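Local structure of N-formylglutamate amidohydrolase (Ralstonia eutropha, 2Q7S) at residues 190-204 with 238-252. The protein probably acts as a zinc-dependent hydrolase of the N-formylglutamate amidohydrolase family, and holds a zinc ion in the crystal. Sequence-based numbering, arbitrary orientation.
Sequences LADFVLGDRDGTTCE and GRPAERRNSLQIEIR
Phe193 packs against Ile249 and Ile251, and Leu195 against Ile249, on one face of an antiparallel strand pair, 193-196 with 244-252, in the mixed seven-stranded sheet of the protein. The Phe193 ring lies alongside Ile251, with CE2 3.6 Å from Ile251 CG1. Ile249 CG2 meets the same ring at its edge, in plane. Leu195 runs side by side with Ile249 and touches it through CD2, 3.8 Å from Ile249 CG1. Helix 205-217 packs on this face, with Leu215 on Phe193 and Val211 on Leu195.

Val194 and Glu250 form a hydrogen-bonded pair, as do Gly196 and Gln248. The side chains of Val194, Glu250 and Gln248 take the other face. There Gln248 NE2 donates to the anti lone pair of Glu250 OE2 at 2.9 Å, with OE2 lying in the plane of the Gln248 amide. This bond restrains the Glu250 carboxylate, which lies beside the zinc ligand His172 and about 5 Å from the zinc ion.

Past the turn at 197-201 the chain rejoins strand 244-252. Thr202 holds Ser246 twice: its O accepts from Ser246 N, and its OG1 donates to Ser246 O at 2.6 Å. Chi1 of 63° sets OG1 between the backbone N and the carbonyl carbon, within reach of that oxygen. Next, Asn245 OD1 accepts from Glu204 N at 3.0 Å, just before helix 205-217.

The end of the pair at Asp192 and Arg252 is polar. Arg252 NH1 is hydrogen-bonded to Asn176 OD1. Arg252 forms a salt bridge to Asp192, side-on through NE and NH2, with the carboxylate and guanidinium planes 27° apart, nearly coplanar. Asp192 OD1 receives both NE, at 2.8 Å, and NH2, at 2.9 Å.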
loop_
_atom_site.group_PDB
_atom_site.type_symbol
_atom_site.label_atom_id
_atom_site.label_comp_id
_atom_site.label_asym_id
_atom_site.label_seq_id
_atom_site.Cartn_x
_atom_site.Cartn_y
_atom_site.Cartn_z
ATOM N N LEU A 190 -3.162 9.879 16.376
ATOM C CA LEU A 190 -2.992 8.893 15.346
ATOM C C LEU A 190 -2.678 7.533 15.963
ATOM O O LEU A 190 -1.841 7.454 16.860
ATOM C CB LEU A 190 -1.828 9.323 14.460
ATOM C CG LEU A 190 -1.659 8.486 13.226
ATOM C CD1 LEU A 190 -2.896 8.613 12.277
ATOM C CD2 LEU A 190 -0.405 8.903 12.485
ATOM N N ALA A 191 -3.371 6.478 15.491
ATOM C CA ALA A 191 -3.202 5.139 16.049
ATOM C C ALA A 191 -1.903 4.539 15.500
ATOM O O ALA A 191 -1.278 5.053 14.543
ATOM C CB ALA A 191 -4.395 4.270 15.723
ATOM N N ASP A 192 -1.497 3.436 16.114
ATOM C CA ASP A 192 -0.345 2.726 15.662
ATOM C C ASP A 192 -0.656 2.006 14.346
ATOM O O ASP A 192 0.224 1.885 13.501
ATOM C CB ASP A 192 0.109 1.721 16.717
ATOM C CG ASP A 192 0.611 2.370 17.970
ATOM O OD1 ASP A 192 1.226 3.428 17.863
ATOM O OD2 ASP A 192 0.426 1.791 19.050
ATOM N N PHE A 193 -1.883 1.486 14.232
ATOM C CA PHE A 193 -2.427 0.809 13.034
ATOM C C PHE A 193 -3.712 1.501 12.678
ATOM O O PHE A 193 -4.534 1.748 13.562
ATOM C CB PHE A 193 -2.762 -0.639 13.316
ATOM C CG PHE A 193 -1.565 -1.529 13.347
ATOM C CD1 PHE A 193 -0.768 -1.598 14.466
ATOM C CD2 PHE A 193 -1.205 -2.268 12.219
ATOM C CE1 PHE A 193 0.383 -2.383 14.478
ATOM C CE2 PHE A 193 -0.061 -3.102 12.253
ATOM C CZ PHE A 193 0.708 -3.141 13.366
ATOM N N VAL A 194 -3.882 1.830 11.406
ATOM C CA VAL A 194 -5.150 2.275 10.855
ATOM C C VAL A 194 -5.587 1.242 9.827
ATOM O O VAL A 194 -4.781 0.819 8.964
ATOM C CB VAL A 194 -5.087 3.718 10.210
ATOM C CG1 VAL A 194 -6.454 4.150 9.639
ATOM C CG2 VAL A 194 -4.603 4.743 11.248
ATOM N N LEU A 195 -6.841 0.825 9.961
ATOM C CA LEU A 195 -7.461 -0.187 9.085
ATOM C C LEU A 195 -8.549 0.498 8.254
ATOM O O LEU A 195 -9.489 1.012 8.792
ATOM C CB LEU A 195 -8.085 -1.289 9.941
ATOM C CG LEU A 195 -7.147 -1.985 10.903
ATOM C CD1 LEU A 195 -7.906 -3.058 11.743
ATOM C CD2 LEU A 195 -5.945 -2.583 10.166
ATOM N N GLY A 196 -8.365 0.545 6.939
ATOM C CA GLY A 196 -9.326 1.156 6.037
ATOM C C GLY A 196 -10.063 0.093 5.239
ATOM O O GLY A 196 -9.457 -0.728 4.564
ATOM N N ASP A 197 -11.393 0.139 5.328
ATOM C CA ASP A 197 -12.253 -0.758 4.587
ATOM C C ASP A 197 -13.484 0.016 4.062
ATOM O O ASP A 197 -14.571 -0.554 3.894
ATOM C CB ASP A 197 -12.607 -1.939 5.489
ATOM C CG ASP A 197 -13.468 -1.518 6.750
ATOM O OD1 ASP A 197 -13.821 -0.322 6.931
ATOM O OD2 ASP A 197 -13.858 -2.413 7.529
ATOM N N ARG A 198 -13.287 1.317 3.804
ATOM C CA ARG A 198 -14.302 2.222 3.221
ATOM C C ARG A 198 -15.550 2.148 4.075
ATOM O O ARG A 198 -16.595 1.746 3.612
ATOM C CB ARG A 198 -14.592 1.874 1.731
ATOM C CG ARG A 198 -13.321 1.745 0.885
ATOM C CD ARG A 198 -12.794 3.058 0.426
ATOM N NE ARG A 198 -13.693 3.594 -0.572
ATOM C CZ ARG A 198 -13.367 4.418 -1.553
ATOM N NH1 ARG A 198 -12.130 4.883 -1.713
ATOM N NH2 ARG A 198 -14.320 4.788 -2.388
ATOM N N ASP A 199 -15.368 2.487 5.352
ATOM C CA ASP A 199 -16.386 2.418 6.415
ATOM C C ASP A 199 -17.169 1.113 6.492
ATOM O O ASP A 199 -18.397 1.110 6.578
ATOM C CB ASP A 199 -17.336 3.596 6.302
ATOM C CG ASP A 199 -16.628 4.935 6.422
ATOM O OD1 ASP A 199 -15.802 5.097 7.364
ATOM O OD2 ASP A 199 -16.941 5.838 5.591
ATOM N N GLY A 200 -16.439 0.005 6.486
ATOM C CA GLY A 200 -17.036 -1.283 6.712
ATOM C C GLY A 200 -17.655 -1.959 5.508
ATOM O O GLY A 200 -18.524 -2.804 5.692
ATOM N N THR A 201 -17.219 -1.613 4.293
ATOM C CA THR A 201 -17.848 -2.137 3.052
ATOM C C THR A 201 -16.982 -3.061 2.174
ATOM O O THR A 201 -17.502 -3.763 1.311
ATOM C CB THR A 201 -18.385 -0.984 2.152
ATOM O OG1 THR A 201 -17.329 -0.090 1.853
ATOM C CG2 THR A 201 -19.541 -0.175 2.856
ATOM N N THR A 202 -15.679 -3.080 2.363
ATOM C CA THR A 202 -14.800 -3.811 1.428
ATOM C C THR A 202 -14.236 -5.109 1.957
ATOM O O THR A 202 -13.644 -5.896 1.197
ATOM C CB THR A 202 -13.592 -2.963 1.075
ATOM O OG1 THR A 202 -12.839 -2.728 2.279
ATOM C CG2 THR A 202 -14.039 -1.645 0.412
ATOM N N CYS A 203 -14.365 -5.305 3.264
ATOM C CA CYS A 203 -13.941 -6.525 3.932
ATOM C C CYS A 203 -15.076 -7.065 4.835
ATOM O O CYS A 203 -15.779 -6.322 5.537
ATOM C CB CYS A 203 -12.735 -6.237 4.784
ATOM S SG CYS A 203 -11.836 -7.674 5.304
ATOM N N GLU A 204 -15.239 -8.376 4.817
ATOM C CA GLU A 204 -16.146 -9.005 5.716
ATOM C C GLU A 204 -15.665 -8.729 7.151
ATOM O O GLU A 204 -14.457 -8.705 7.444
ATOM C CB GLU A 204 -16.264 -10.485 5.388
ATOM C CG GLU A 204 -14.962 -11.221 5.374
ATOM C CD GLU A 204 -14.638 -11.896 6.648
ATOM O OE1 GLU A 204 -15.534 -12.062 7.475
ATOM O OE2 GLU A 204 -13.462 -12.278 6.823
ATOM N N GLY A 238 -12.413 -5.197 -2.969
ATOM C CA GLY A 238 -13.251 -5.650 -1.864
ATOM C C GLY A 238 -14.719 -5.525 -2.119
ATOM O O GLY A 238 -15.287 -4.438 -1.995
ATOM N N ARG A 239 -15.339 -6.646 -2.487
ATOM C CA ARG A 239 -16.787 -6.732 -2.594
ATOM C C ARG A 239 -17.241 -7.978 -1.835
ATOM O O ARG A 239 -17.469 -9.040 -2.436
ATOM C CB ARG A 239 -17.183 -6.823 -4.059
ATOM C CG ARG A 239 -16.621 -5.699 -4.918
ATOM C CD ARG A 239 -16.655 -6.084 -6.360
ATOM N NE ARG A 239 -15.351 -6.459 -6.828
ATOM C CZ ARG A 239 -15.096 -7.392 -7.731
ATOM N NH1 ARG A 239 -16.044 -8.111 -8.290
ATOM N NH2 ARG A 239 -13.851 -7.609 -8.063
ATOM N N PRO A 240 -17.369 -7.867 -0.506
ATOM C CA PRO A 240 -17.578 -9.058 0.295
ATOM C C PRO A 240 -18.781 -9.943 -0.053
ATOM O O PRO A 240 -18.762 -11.124 0.271
ATOM C CB PRO A 240 -17.672 -8.503 1.713
ATOM C CG PRO A 240 -16.934 -7.228 1.649
ATOM C CD PRO A 240 -17.305 -6.669 0.337
ATOM N N ALA A 241 -19.799 -9.389 -0.699
ATOM C CA ALA A 241 -20.973 -10.153 -1.107
ATOM C C ALA A 241 -20.619 -11.135 -2.244
ATOM O O ALA A 241 -21.403 -12.006 -2.564
ATOM C CB ALA A 241 -22.076 -9.202 -1.534
ATOM N N GLU A 242 -19.430 -10.984 -2.849
ATOM C CA GLU A 242 -18.953 -11.867 -3.875
ATOM C C GLU A 242 -17.820 -12.683 -3.320
ATOM O O GLU A 242 -17.133 -13.378 -4.059
ATOM C CB GLU A 242 -18.439 -11.052 -5.056
ATOM C CG GLU A 242 -19.472 -10.244 -5.755
ATOM C CD GLU A 242 -18.865 -9.427 -6.857
ATOM O OE1 GLU A 242 -18.058 -9.992 -7.642
ATOM O OE2 GLU A 242 -19.184 -8.229 -6.937
ATOM N N ARG A 243 -17.588 -12.540 -2.022
ATOM C CA ARG A 243 -16.515 -13.209 -1.298
ATOM C C ARG A 243 -15.109 -12.736 -1.657
ATOM O O ARG A 243 -14.109 -13.470 -1.498
ATOM C CB ARG A 243 -16.668 -14.717 -1.402
ATOM C CG ARG A 243 -18.036 -15.158 -0.931
ATOM C CD ARG A 243 -18.259 -16.631 -1.142
ATOM N NE ARG A 243 -17.220 -17.480 -0.548
ATOM C CZ ARG A 243 -16.970 -17.576 0.757
ATOM N NH1 ARG A 243 -17.671 -16.885 1.642
ATOM N NH2 ARG A 243 -16.029 -18.396 1.188
ATOM N N ARG A 244 -15.036 -11.489 -2.099
ATOM C CA ARG A 244 -13.787 -10.816 -2.402
ATOM C C ARG A 244 -13.679 -9.731 -1.337
ATOM O O ARG A 244 -14.615 -8.966 -1.135
ATOM C CB ARG A 244 -13.805 -10.210 -3.790
ATOM C CG ARG A 244 -14.035 -11.213 -4.924
ATOM C CD ARG A 244 -14.487 -10.531 -6.159
ATOM N NE ARG A 244 -14.431 -11.423 -7.323
ATOM C CZ ARG A 244 -13.337 -11.637 -8.056
ATOM N NH1 ARG A 244 -12.194 -11.052 -7.758
ATOM N NH2 ARG A 244 -13.376 -12.463 -9.094
ATOM N N ASN A 245 -12.551 -9.689 -0.652
ATOM C CA ASN A 245 -12.364 -8.821 0.519
ATOM C C ASN A 245 -11.077 -8.036 0.373
ATOM O O ASN A 245 -10.063 -8.576 -0.031
ATOM C CB ASN A 245 -12.302 -9.671 1.808
ATOM C CG ASN A 245 -13.528 -10.543 1.994
ATOM O OD1 ASN A 245 -14.567 -10.080 2.461
ATOM N ND2 ASN A 245 -13.440 -11.783 1.520
ATOM N N SER A 246 -11.113 -6.775 0.758
ATOM C CA SER A 246 -9.927 -5.943 0.737
ATOM C C SER A 246 -9.907 -5.075 2.015
ATOM O O SER A 246 -10.940 -4.447 2.452
ATOM C CB SER A 246 -9.916 -5.080 -0.525
ATOM O OG SER A 246 -8.660 -4.503 -0.815
ATOM N N LEU A 247 -8.718 -4.998 2.573
ATOM C CA LEU A 247 -8.433 -4.201 3.780
ATOM C C LEU A 247 -7.118 -3.416 3.624
ATOM O O LEU A 247 -6.073 -4.010 3.387
ATOM C CB LEU A 247 -8.334 -5.164 4.975
ATOM C CG LEU A 247 -8.095 -4.513 6.350
ATOM C CD1 LEU A 247 -9.302 -3.596 6.698
ATOM C CD2 LEU A 247 -7.889 -5.638 7.382
ATOM N N GLN A 248 -7.145 -2.088 3.771
ATOM C CA GLN A 248 -5.893 -1.321 3.760
ATOM C C GLN A 248 -5.369 -1.272 5.194
ATOM O O GLN A 248 -6.115 -0.978 6.113
ATOM C CB GLN A 248 -6.142 0.073 3.221
ATOM C CG GLN A 248 -4.902 0.847 2.890
ATOM C CD GLN A 248 -5.165 2.071 2.038
ATOM O OE1 GLN A 248 -5.911 2.023 1.058
ATOM N NE2 GLN A 248 -4.554 3.184 2.414
ATOM N N ILE A 249 -4.100 -1.598 5.405
ATOM C CA ILE A 249 -3.487 -1.533 6.756
ATOM C C ILE A 249 -2.310 -0.569 6.795
ATOM O O ILE A 249 -1.292 -0.760 6.042
ATOM C CB ILE A 249 -2.964 -2.931 7.242
ATOM C CG1 ILE A 249 -4.088 -3.985 7.173
ATOM C CG2 ILE A 249 -2.371 -2.800 8.654
ATOM C CD1 ILE A 249 -3.717 -5.374 7.761
ATOM N N GLU A 250 -2.395 0.408 7.707
ATOM C CA GLU A 250 -1.367 1.459 7.827
ATOM C C GLU A 250 -0.653 1.397 9.175
ATOM O O GLU A 250 -1.293 1.376 10.175
ATOM C CB GLU A 250 -2.025 2.832 7.682
ATOM C CG GLU A 250 -2.748 3.064 6.385
ATOM C CD GLU A 250 -1.998 3.912 5.415
ATOM O OE1 GLU A 250 -0.883 4.376 5.742
ATOM O OE2 GLU A 250 -2.513 4.097 4.298
ATOM N N ILE A 251 0.678 1.379 9.167
ATOM C CA ILE A 251 1.492 1.315 10.351
ATOM C C ILE A 251 2.197 2.660 10.615
ATOM O O ILE A 251 2.952 3.175 9.770
ATOM C CB ILE A 251 2.575 0.188 10.175
ATOM C CG1 ILE A 251 1.916 -1.166 9.929
ATOM C CG2 ILE A 251 3.517 0.087 11.340
ATOM C CD1 ILE A 251 2.908 -2.265 9.742
ATOM N N ARG A 252 2.020 3.198 11.817
ATOM C CA ARG A 252 2.742 4.400 12.250
ATOM C C ARG A 252 4.275 4.114 12.205
ATOM O O ARG A 252 4.823 3.299 12.928
ATOM C CB ARG A 252 2.293 4.799 13.656
ATOM C CG ARG A 252 2.570 6.224 14.101
ATOM C CD ARG A 252 1.782 6.551 15.382
ATOM N NE ARG A 252 2.159 5.736 16.545
ATOM C CZ ARG A 252 3.103 6.087 17.420
ATOM N NH1 ARG A 252 3.806 7.196 17.247
ATOM N NH2 ARG A 252 3.357 5.325 18.463
#